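Local coordinates for 14-3-3 protein (Cryptosporidium parvum, PDB 3EFZ) that probably binds phosphoserine-containing partner proteins in an amphipathic groove, as other dimeric, all-helical 14-3-3 signalling adaptors do, at residues B[77-82]-B[152-157]; B[112-117]-B[156-161]; B[87-92]-B[108-113]. All blocks are in the same frame, centred on the assembly; numbering follows the deposited sequence.

Contact 1: residues B[77-82]-B[152-157]; sequences SIRNSL and MRYKAE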
loop_
_atom_site.group_PDB
_atom_site.type_symbol
_atom_site.label_atom_id
_atom_site.label_comp_id
_atom_site.label_asym_id
_atom_site.label_seq_id
_atom_site.Cartn_x
_atom_site.Cartn_y
_atom_site.Cartn_z
ATOM N N SER B 77 2.115 4.448 1.319
ATOM C CA SER B 77 2.564 3.822 0.082
ATOM C C SER B 77 2.478 4.764 -1.120
ATOM O O SER B 77 3.347 4.714 -1.958
ATOM C CB SER B 77 1.859 2.497 -0.206
ATOM O OG SER B 77 2.148 1.537 0.816
ATOM N N ILE B 78 1.441 5.599 -1.207
ATOM C CA ILE B 78 1.331 6.577 -2.305
ATOM C C ILE B 78 2.517 7.545 -2.210
ATOM O O ILE B 78 3.206 7.800 -3.193
ATOM C CB ILE B 78 -0.032 7.313 -2.308
ATOM C CG1 ILE B 78 -1.186 6.325 -2.537
ATOM C CG2 ILE B 78 -0.066 8.370 -3.386
ATOM C CD1 ILE B 78 -2.545 6.886 -2.157
ATOM N N ARG B 79 2.794 8.026 -0.997
ATOM C CA ARG B 79 3.941 8.901 -0.771
ATOM C C ARG B 79 5.275 8.223 -1.124
ATOM O O ARG B 79 6.145 8.867 -1.698
ATOM C CB ARG B 79 3.929 9.412 0.662
ATOM C CG ARG B 79 5.072 10.345 1.049
ATOM C CD ARG B 79 4.862 10.715 2.473
ATOM N NE ARG B 79 5.948 11.506 3.036
ATOM C CZ ARG B 79 6.933 11.026 3.774
ATOM N NH1 ARG B 79 6.994 9.732 4.057
ATOM N NH2 ARG B 79 7.849 11.863 4.244
ATOM N N ASN B 80 5.428 6.939 -0.793
ATOM C CA ASN B 80 6.659 6.211 -1.039
ATOM C C ASN B 80 6.969 6.094 -2.529
ATOM O O ASN B 80 8.117 6.271 -2.941
ATOM C CB ASN B 80 6.609 4.812 -0.396
ATOM C CG ASN B 80 7.894 4.017 -0.620
ATOM O OD1 ASN B 80 8.881 4.236 0.061
ATOM N ND2 ASN B 80 7.872 3.081 -1.564
ATOM N N SER B 81 5.935 5.849 -3.335
ATOM C CA SER B 81 6.079 5.668 -4.782
ATOM C C SER B 81 6.560 6.939 -5.494
ATOM O O SER B 81 7.073 6.882 -6.633
ATOM C CB SER B 81 4.763 5.167 -5.398
ATOM O OG SER B 81 3.814 6.211 -5.510
ATOM N N LEU B 82 6.386 8.075 -4.830
ATOM C CA LEU B 82 6.722 9.362 -5.409
ATOM C C LEU B 82 8.072 9.915 -4.992
ATOM O O LEU B 82 8.431 11.006 -5.418
ATOM C CB LEU B 82 5.674 10.395 -5.031
ATOM C CG LEU B 82 4.234 10.252 -5.490
ATOM C CD1 LEU B 82 3.438 11.385 -4.843
ATOM C CD2 LEU B 82 4.123 10.256 -7.033
ATOM N N MET B 152 -0.539 15.411 8.650
ATOM C CA MET B 152 -0.324 16.837 8.416
ATOM C C MET B 152 1.030 17.152 7.741
ATOM O O MET B 152 1.119 18.021 6.860
ATOM C CB MET B 152 -0.471 17.622 9.726
ATOM C CG MET B 152 -1.911 17.832 10.141
ATOM S SD MET B 152 -2.875 18.667 8.869
ATOM C CE MET B 152 -4.362 17.705 8.997
ATOM N N ARG B 153 2.074 16.446 8.183
ATOM C CA ARG B 153 3.430 16.546 7.602
ATOM C C ARG B 153 3.402 16.151 6.130
ATOM O O ARG B 153 4.073 16.782 5.299
ATOM C CB ARG B 153 4.441 15.683 8.394
ATOM C CG ARG B 153 5.858 15.558 7.788
ATOM C CD ARG B 153 6.902 15.058 8.827
ATOM N NE ARG B 153 6.538 13.749 9.405
ATOM C CZ ARG B 153 6.832 12.576 8.850
ATOM N NH1 ARG B 153 7.525 12.525 7.711
ATOM N NH2 ARG B 153 6.437 11.444 9.433
ATOM N N TYR B 154 2.614 15.122 5.805
ATOM C CA TYR B 154 2.461 14.700 4.411
ATOM C C TYR B 154 1.789 15.767 3.554
ATOM O O TYR B 154 2.181 15.959 2.409
ATOM C CB TYR B 154 1.658 13.403 4.297
ATOM C CG TYR B 154 2.270 12.161 4.935
ATOM C CD1 TYR B 154 3.596 12.125 5.404
ATOM C CD2 TYR B 154 1.508 10.997 5.037
ATOM C CE1 TYR B 154 4.119 10.965 5.970
ATOM C CE2 TYR B 154 2.019 9.833 5.580
ATOM C CZ TYR B 154 3.307 9.820 6.053
ATOM O OH TYR B 154 3.743 8.626 6.574
ATOM N N LYS B 155 0.770 16.437 4.100
ATOM C CA LYS B 155 0.017 17.462 3.350
ATOM C C LYS B 155 0.953 18.633 3.092
ATOM O O LYS B 155 0.952 19.208 2.006
ATOM C CB LYS B 155 -1.226 17.962 4.117
ATOM C CG LYS B 155 -2.326 16.939 4.412
ATOM C CD LYS B 155 -3.590 17.653 4.913
ATOM C CE LYS B 155 -4.652 16.667 5.348
ATOM N NZ LYS B 155 -5.974 17.320 5.690
ATOM N N ALA B 156 1.743 18.958 4.116
ATOM C CA ALA B 156 2.753 20.014 4.099
ATOM C C ALA B 156 3.829 19.819 3.024
ATOM O O ALA B 156 4.394 20.792 2.548
ATOM C CB ALA B 156 3.409 20.121 5.484
ATOM N N GLU B 157 4.129 18.566 2.672
ATOM C CA GLU B 157 5.082 18.241 1.601
ATOM C C GLU B 157 4.484 18.501 0.217
ATOM O O GLU B 157 5.216 18.631 -0.785
ATOM C CB GLU B 157 5.517 16.769 1.687
ATOM C CG GLU B 157 6.185 16.355 2.977
ATOM C CD GLU B 157 6.481 14.847 3.028
ATOM O OE1 GLU B 157 5.776 14.070 2.348
ATOM O OE2 GLU B 157 7.413 14.434 3.747
#

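Contact 2: residues B[112-117]-B[156-161]; sequences DFEESI and AEILKD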
loop_
_atom_site.group_PDB
_atom_site.type_symbol
_atom_site.label_atom_id
_atom_site.label_comp_id
_atom_site.label_asym_id
_atom_site.label_seq_id
_atom_site.Cartn_x
_atom_site.Cartn_y
_atom_site.Cartn_z
ATOM N N ASP B 112 -2.133 13.512 -9.452
ATOM C CA ASP B 112 -3.158 12.571 -9.027
ATOM C C ASP B 112 -2.834 11.906 -7.686
ATOM O O ASP B 112 -3.699 11.758 -6.849
ATOM C CB ASP B 112 -3.309 11.461 -10.071
ATOM C CG ASP B 112 -3.963 11.936 -11.349
ATOM O OD1 ASP B 112 -4.429 13.103 -11.413
ATOM O OD2 ASP B 112 -4.018 11.117 -12.292
ATOM N N PHE B 113 -1.589 11.495 -7.509
ATOM C CA PHE B 113 -1.178 10.745 -6.321
ATOM C C PHE B 113 -1.177 11.674 -5.118
ATOM O O PHE B 113 -1.570 11.292 -4.024
ATOM C CB PHE B 113 0.196 10.101 -6.553
ATOM C CG PHE B 113 0.143 8.713 -7.163
ATOM C CD1 PHE B 113 -0.725 8.410 -8.221
ATOM C CD2 PHE B 113 0.982 7.707 -6.680
ATOM C CE1 PHE B 113 -0.776 7.125 -8.760
ATOM C CE2 PHE B 113 0.966 6.414 -7.217
ATOM C CZ PHE B 113 0.088 6.119 -8.271
ATOM N N GLU B 114 -0.744 12.911 -5.335
ATOM C CA GLU B 114 -0.772 13.937 -4.309
ATOM C C GLU B 114 -2.195 14.388 -3.952
ATOM O O GLU B 114 -2.463 14.613 -2.779
ATOM C CB GLU B 114 0.165 15.129 -4.652
ATOM C CG GLU B 114 1.643 14.702 -4.755
ATOM C CD GLU B 114 2.652 15.817 -4.581
ATOM O OE1 GLU B 114 2.501 16.895 -5.186
ATOM O OE2 GLU B 114 3.631 15.603 -3.830
ATOM N N GLU B 115 -3.099 14.516 -4.943
ATOM C CA GLU B 115 -4.530 14.774 -4.687
ATOM C C GLU B 115 -5.046 13.687 -3.723
ATOM O O GLU B 115 -5.661 13.996 -2.725
ATOM C CB GLU B 115 -5.366 14.835 -5.997
ATOM C CG GLU B 115 -5.325 16.217 -6.739
ATOM C CD GLU B 115 -5.838 16.237 -8.219
ATOM O OE1 GLU B 115 -5.885 17.356 -8.812
ATOM O OE2 GLU B 115 -6.190 15.168 -8.796
ATOM N N SER B 116 -4.730 12.426 -4.014
ATOM C CA SER B 116 -5.086 11.270 -3.184
ATOM C C SER B 116 -4.538 11.310 -1.752
ATOM O O SER B 116 -5.283 11.066 -0.807
ATOM C CB SER B 116 -4.660 9.970 -3.883
ATOM O OG SER B 116 -5.591 9.663 -4.901
ATOM N N ILE B 117 -3.252 11.618 -1.581
ATOM C CA ILE B 117 -2.707 11.784 -0.238
ATOM C C ILE B 117 -3.493 12.878 0.497
ATOM O O ILE B 117 -3.871 12.666 1.637
ATOM C CB ILE B 117 -1.218 12.167 -0.244
ATOM C CG1 ILE B 117 -0.361 11.034 -0.808
ATOM C CG2 ILE B 117 -0.749 12.641 1.176
ATOM C CD1 ILE B 117 1.039 11.540 -1.270
ATOM N N ALA B 156 1.743 18.958 4.116
ATOM C CA ALA B 156 2.753 20.014 4.099
ATOM C C ALA B 156 3.829 19.819 3.024
ATOM O O ALA B 156 4.394 20.792 2.548
ATOM C CB ALA B 156 3.409 20.121 5.484
ATOM N N GLU B 157 4.129 18.566 2.672
ATOM C CA GLU B 157 5.082 18.241 1.601
ATOM C C GLU B 157 4.484 18.501 0.217
ATOM O O GLU B 157 5.216 18.631 -0.785
ATOM C CB GLU B 157 5.517 16.769 1.687
ATOM C CG GLU B 157 6.185 16.355 2.977
ATOM C CD GLU B 157 6.481 14.847 3.028
ATOM O OE1 GLU B 157 5.776 14.070 2.348
ATOM O OE2 GLU B 157 7.413 14.434 3.747
ATOM N N ILE B 158 3.151 18.527 0.165
ATOM C CA ILE B 158 2.403 18.700 -1.072
ATOM C C ILE B 158 1.982 20.156 -1.278
ATOM O O ILE B 158 2.128 20.701 -2.372
ATOM C CB ILE B 158 1.133 17.797 -1.093
ATOM C CG1 ILE B 158 1.533 16.316 -0.980
ATOM C CG2 ILE B 158 0.279 18.077 -2.335
ATOM C CD1 ILE B 158 0.370 15.362 -0.943
ATOM N N LEU B 159 1.436 20.758 -0.225
ATOM C CA LEU B 159 0.858 22.101 -0.279
ATOM C C LEU B 159 1.905 23.216 -0.365
ATOM O O LEU B 159 3.095 22.985 -0.132
ATOM C CB LEU B 159 -0.130 22.302 0.883
ATOM C CG LEU B 159 -1.382 21.377 0.879
ATOM C CD1 LEU B 159 -2.176 21.518 2.177
ATOM C CD2 LEU B 159 -2.315 21.550 -0.325
ATOM N N LYS B 160 1.461 24.418 -0.732
ATOM C CA LYS B 160 2.368 25.532 -0.961
ATOM C C LYS B 160 2.055 26.723 -0.042
ATOM O O LYS B 160 0.931 26.862 0.451
ATOM C CB LYS B 160 2.301 25.986 -2.431
ATOM C CG LYS B 160 2.632 24.917 -3.476
ATOM C CD LYS B 160 4.135 24.642 -3.534
ATOM C CE LYS B 160 4.457 23.376 -4.317
ATOM N NZ LYS B 160 5.762 22.813 -3.869
ATOM N N ASP B 161 3.057 27.580 0.154
ATOM C CA ASP B 161 2.907 28.876 0.824
ATOM C C ASP B 161 2.286 28.794 2.206
ATOM O O ASP B 161 2.847 28.172 3.113
ATOM C CB ASP B 161 2.132 29.867 -0.065
ATOM C CG ASP B 161 2.677 29.926 -1.475
ATOM O OD1 ASP B 161 3.865 30.267 -1.625
ATOM O OD2 ASP B 161 1.921 29.627 -2.427
HETATM O O HOH W 1 3.405 19.063 -4.232
#

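Contact 3: residues B[87-92]-B[108-113]; sequences SQEEKL and DIKRDF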
loop_
_atom_site.group_PDB
_atom_site.type_symbol
_atom_site.label_atom_id
_atom_site.label_comp_id
_atom_site.label_asym_id
_atom_site.label_seq_id
_atom_site.Cartn_x
_atom_site.Cartn_y
_atom_site.Cartn_z
ATOM N N SER B 87 12.489 13.931 -5.312
ATOM C CA SER B 87 13.898 14.253 -5.067
ATOM C C SER B 87 14.696 14.508 -6.342
ATOM O O SER B 87 15.804 15.055 -6.282
ATOM C CB SER B 87 14.578 13.167 -4.230
ATOM O OG SER B 87 14.584 11.935 -4.929
ATOM N N GLN B 88 14.132 14.115 -7.485
ATOM C CA GLN B 88 14.779 14.298 -8.785
ATOM C C GLN B 88 13.971 15.223 -9.677
ATOM O O GLN B 88 14.141 15.229 -10.890
ATOM C CB GLN B 88 14.981 12.951 -9.481
ATOM C CG GLN B 88 15.945 12.014 -8.779
ATOM C CD GLN B 88 17.391 12.517 -8.800
ATOM O OE1 GLN B 88 17.854 13.142 -9.771
ATOM N NE2 GLN B 88 18.114 12.235 -7.726
ATOM N N GLU B 89 13.114 16.031 -9.061
ATOM C CA GLU B 89 12.224 16.935 -9.788
ATOM C C GLU B 89 12.919 17.862 -10.778
ATOM O O GLU B 89 12.399 18.062 -11.887
ATOM C CB GLU B 89 11.396 17.778 -8.823
ATOM C CG GLU B 89 10.488 18.773 -9.541
ATOM C CD GLU B 89 9.710 19.621 -8.593
ATOM O OE1 GLU B 89 9.490 19.190 -7.446
ATOM O OE2 GLU B 89 9.324 20.726 -8.991
ATOM N N GLU B 90 14.065 18.439 -10.390
ATOM C CA GLU B 90 14.792 19.340 -11.303
ATOM C C GLU B 90 15.370 18.610 -12.527
ATOM O O GLU B 90 15.276 19.118 -13.636
ATOM C CB GLU B 90 15.853 20.205 -10.599
ATOM C CG GLU B 90 16.176 21.490 -11.402
ATOM C CD GLU B 90 17.414 22.254 -10.924
ATOM O OE1 GLU B 90 17.920 23.101 -11.702
ATOM O OE2 GLU B 90 17.878 22.021 -9.778
ATOM N N LYS B 91 15.937 17.418 -12.321
ATOM C CA LYS B 91 16.358 16.535 -13.433
ATOM C C LYS B 91 15.193 16.166 -14.365
ATOM O O LYS B 91 15.336 16.190 -15.598
ATOM C CB LYS B 91 17.041 15.260 -12.895
ATOM C CG LYS B 91 17.461 14.226 -13.952
ATOM C CD LYS B 91 18.604 14.699 -14.860
ATOM C CE LYS B 91 18.799 13.723 -16.012
ATOM N NZ LYS B 91 19.795 14.170 -17.042
ATOM N N LEU B 92 14.051 15.834 -13.775
ATOM C CA LEU B 92 12.857 15.498 -14.539
ATOM C C LEU B 92 12.264 16.657 -15.359
ATOM O O LEU B 92 11.901 16.455 -16.520
ATOM C CB LEU B 92 11.800 14.835 -13.658
ATOM C CG LEU B 92 12.114 13.428 -13.132
ATOM C CD1 LEU B 92 11.149 13.056 -12.009
ATOM C CD2 LEU B 92 12.119 12.360 -14.261
ATOM N N ASP B 108 1.497 14.024 -14.381
ATOM C CA ASP B 108 0.069 13.712 -14.194
ATOM C C ASP B 108 -0.168 12.722 -13.040
ATOM O O ASP B 108 -1.097 12.898 -12.245
ATOM C CB ASP B 108 -0.539 13.157 -15.483
ATOM C CG ASP B 108 -0.709 14.203 -16.557
ATOM O OD1 ASP B 108 -0.321 15.382 -16.359
ATOM O OD2 ASP B 108 -1.237 13.826 -17.623
ATOM N N ILE B 109 0.670 11.686 -12.981
ATOM C CA ILE B 109 0.649 10.695 -11.885
ATOM C C ILE B 109 0.950 11.334 -10.530
ATOM O O ILE B 109 0.303 11.011 -9.522
ATOM C CB ILE B 109 1.629 9.509 -12.166
ATOM C CG1 ILE B 109 1.108 8.666 -13.328
ATOM C CG2 ILE B 109 1.882 8.662 -10.899
ATOM C CD1 ILE B 109 2.142 7.823 -14.013
ATOM N N LYS B 110 1.930 12.242 -10.508
ATOM C CA LYS B 110 2.322 12.959 -9.292
ATOM C C LYS B 110 1.174 13.808 -8.726
ATOM O O LYS B 110 0.910 13.781 -7.529
ATOM C CB LYS B 110 3.546 13.856 -9.565
ATOM C CG LYS B 110 4.093 14.532 -8.298
ATOM C CD LYS B 110 4.995 15.733 -8.575
ATOM C CE LYS B 110 5.673 16.154 -7.283
ATOM N NZ LYS B 110 6.645 17.254 -7.461
ATOM N N ARG B 111 0.523 14.572 -9.606
ATOM C CA ARG B 111 -0.637 15.415 -9.301
ATOM C C ARG B 111 -1.797 14.589 -8.747
ATOM O O ARG B 111 -2.367 14.920 -7.702
ATOM C CB ARG B 111 -1.065 16.119 -10.590
ATOM C CG ARG B 111 -1.950 17.321 -10.446
ATOM C CD ARG B 111 -2.113 17.969 -11.813
ATOM N NE ARG B 111 -0.937 18.774 -12.180
ATOM C CZ ARG B 111 -0.046 18.481 -13.134
ATOM N NH1 ARG B 111 -0.171 17.391 -13.893
ATOM N NH2 ARG B 111 0.978 19.311 -13.330
ATOM N N ASP B 112 -2.133 13.512 -9.452
ATOM C CA ASP B 112 -3.158 12.571 -9.027
ATOM C C ASP B 112 -2.834 11.906 -7.686
ATOM O O ASP B 112 -3.699 11.758 -6.849
ATOM C CB ASP B 112 -3.309 11.461 -10.071
ATOM C CG ASP B 112 -3.963 11.936 -11.349
ATOM O OD1 ASP B 112 -4.429 13.103 -11.413
ATOM O OD2 ASP B 112 -4.018 11.117 -12.292
ATOM N N PHE B 113 -1.589 11.495 -7.509
ATOM C CA PHE B 113 -1.178 10.745 -6.321
ATOM C C PHE B 113 -1.177 11.674 -5.118
ATOM O O PHE B 113 -1.570 11.292 -4.024
ATOM C CB PHE B 113 0.196 10.101 -6.553
ATOM C CG PHE B 113 0.143 8.713 -7.163
ATOM C CD1 PHE B 113 -0.725 8.410 -8.221
ATOM C CD2 PHE B 113 0.982 7.707 -6.680
ATOM C CE1 PHE B 113 -0.776 7.125 -8.760
ATOM C CE2 PHE B 113 0.966 6.414 -7.217
ATOM C CZ PHE B 113 0.088 6.119 -8.271
HETATM O O HOH W 2 7.636 18.027 -4.863
#

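Contact 1: residues B[77-82]-B[152-157]
Arg79 NH2 meets Glu157 OE2 at 2.7 Å, and beside it Arg79 NE meets Glu157 OE1 at the same 2.7 Å. Together they form a side-on, two-pronged salt bridge. Both bonds are within about 10° of straight. Each oxygen offers its syn lone pair and lies within a few degrees of the guanidinium plane; the two flat groups are therefore almost coplanar, and two bonds in one plane leave the guanidinium little freedom to turn about CD-NE. The arginine gets there on an extended chain, its CG trans to the backbone N; the axes of the short helical segments pass 12.0 Å apart, a distance this chain covers.

The Tyr154 ring lies with one face against Arg79 CD, and its CE1 lies over one face of the guanidinium. Arg79 CD sits 3.7 Å from the centroid of the Tyr154 ring, 19° off the normal, a CH-pi contact, while the guanidinium plane runs 16° from that of the ring. Arg153, bent at its third torsion, brings NH1 to 3.5 Å from Arg79 NH2, and its NE is bonded to Tyr175 OH. Two arginines drawn so close are consistent with their predicted role in binding the phosphoserine of a partner protein, the basic pocket of the 14-3-3 groove; Glu157 probably offsets part of the charge.

The segments belong to helices 63-81 and 138-158. Helix 161-185 packs against the latter, helix 193-207 touches Arg153, and Ser77 and Asn80 of helix 63-81 bond to the second subunit.

Contact 2: residues B[112-117]-B[156-161]
Ile158 lies against Glu114 and Ile117, one turn apart on helix 100-131, and its branches divide the work. From CB, the CG2 methyl lies 3.8 Å from Glu114 CB and also approaches that residue's carboxylate. The other branch starts at CG1, placed trans to the carbonyl carbon (chi1 -60°), where it comes within 3.6 Å of Glu114 OE2. Extended to its tip, this branch delivers CD1 to the helix surface, 3.5 Å from Glu114 O and 3.6 Å from Ile117 CG2. The isoleucine thus spans one turn, with a carboxylate along its flank and an apolar partner at its end. Glu114 runs past it in the opposite direction, which carries its carboxylate back toward the backbone of Ile158.

A water closes that route. It donates to Ile158 O at 2.8 Å; its 2.5 Å distance to Glu114 OE1 is short and to be read with caution. The direct contact is van der Waals.

The contact packs the end of helix 138-158 on helix 100-131, next to the predicted phosphoserine-binding Arg79. Leu118 of helix 100-131 also touches Ile158, helix 63-81 meets Ile117 through Ile78, and the Phe113 ring meets that of Phe113 of the second subunit, planes at about 45°.

Contact 3: residues B[87-92]-B[108-113]
Lys110 reaches out from helix 100-131 to Glu89, and these two side chains make the whole contact. Taken in order, the segment 108-113 begins with Asp108, whose OD1 pairs with Arg111 NH1 at 3.2 Å, a salt bridge within one turn of the helix. Ile109 is buried and packs on Ile85 of the second subunit.

Lys110 follows, with all four side-chain torsions near trans (chi1 -174°), a fully extended chain that carries its ammonium far from the helix. There NZ stands 3.4 Å from Glu89 OE1, long for a salt bridge. The Glu89 chain is likewise extended and meets the lysine at about a right angle. One water accepts from Lys110 NZ at 2.9 Å and donates weakly to Glu89 OE1 at 3.4 Å, so the pair is joined both directly and through solvent. With only 51 Å² buried and the nearest CA atoms, those of Glu89 and Lys110, 10.7 Å apart, this is an electrostatic link at the surface.

The contact ties the start of helix 89-94 to helix 100-131, while helix 83-87 lies against Lys110 through Ile85 and Lys86.

How the contacts relate
Contacts 1 and 2 lie about 7 Å apart between centres. Their segments overlap at Ala156 and Glu157; Glu157 acts in contact 1 and the next residue, Ile158, in contact 2. They also touch directly: Ile78 CG2 packs 3.7 Å from Ile117 CG1. The side chain of Ile117 is about 4 Å from that of Arg79, which puts contact 2 directly beside the predicted phosphoserine site in contact 1. Contact 3 is farther out, its centre about 12 Å from that of contact 1 and 11 Å from that of contact 2, and its segment overlaps that of contact 2 at Asp112 and Phe113. Leu82 CD2 comes within 4.0 Å of Lys110 CA, bridging contacts 1 and 3. Helix 100-131 carries one segment of both contact 2 and contact 3.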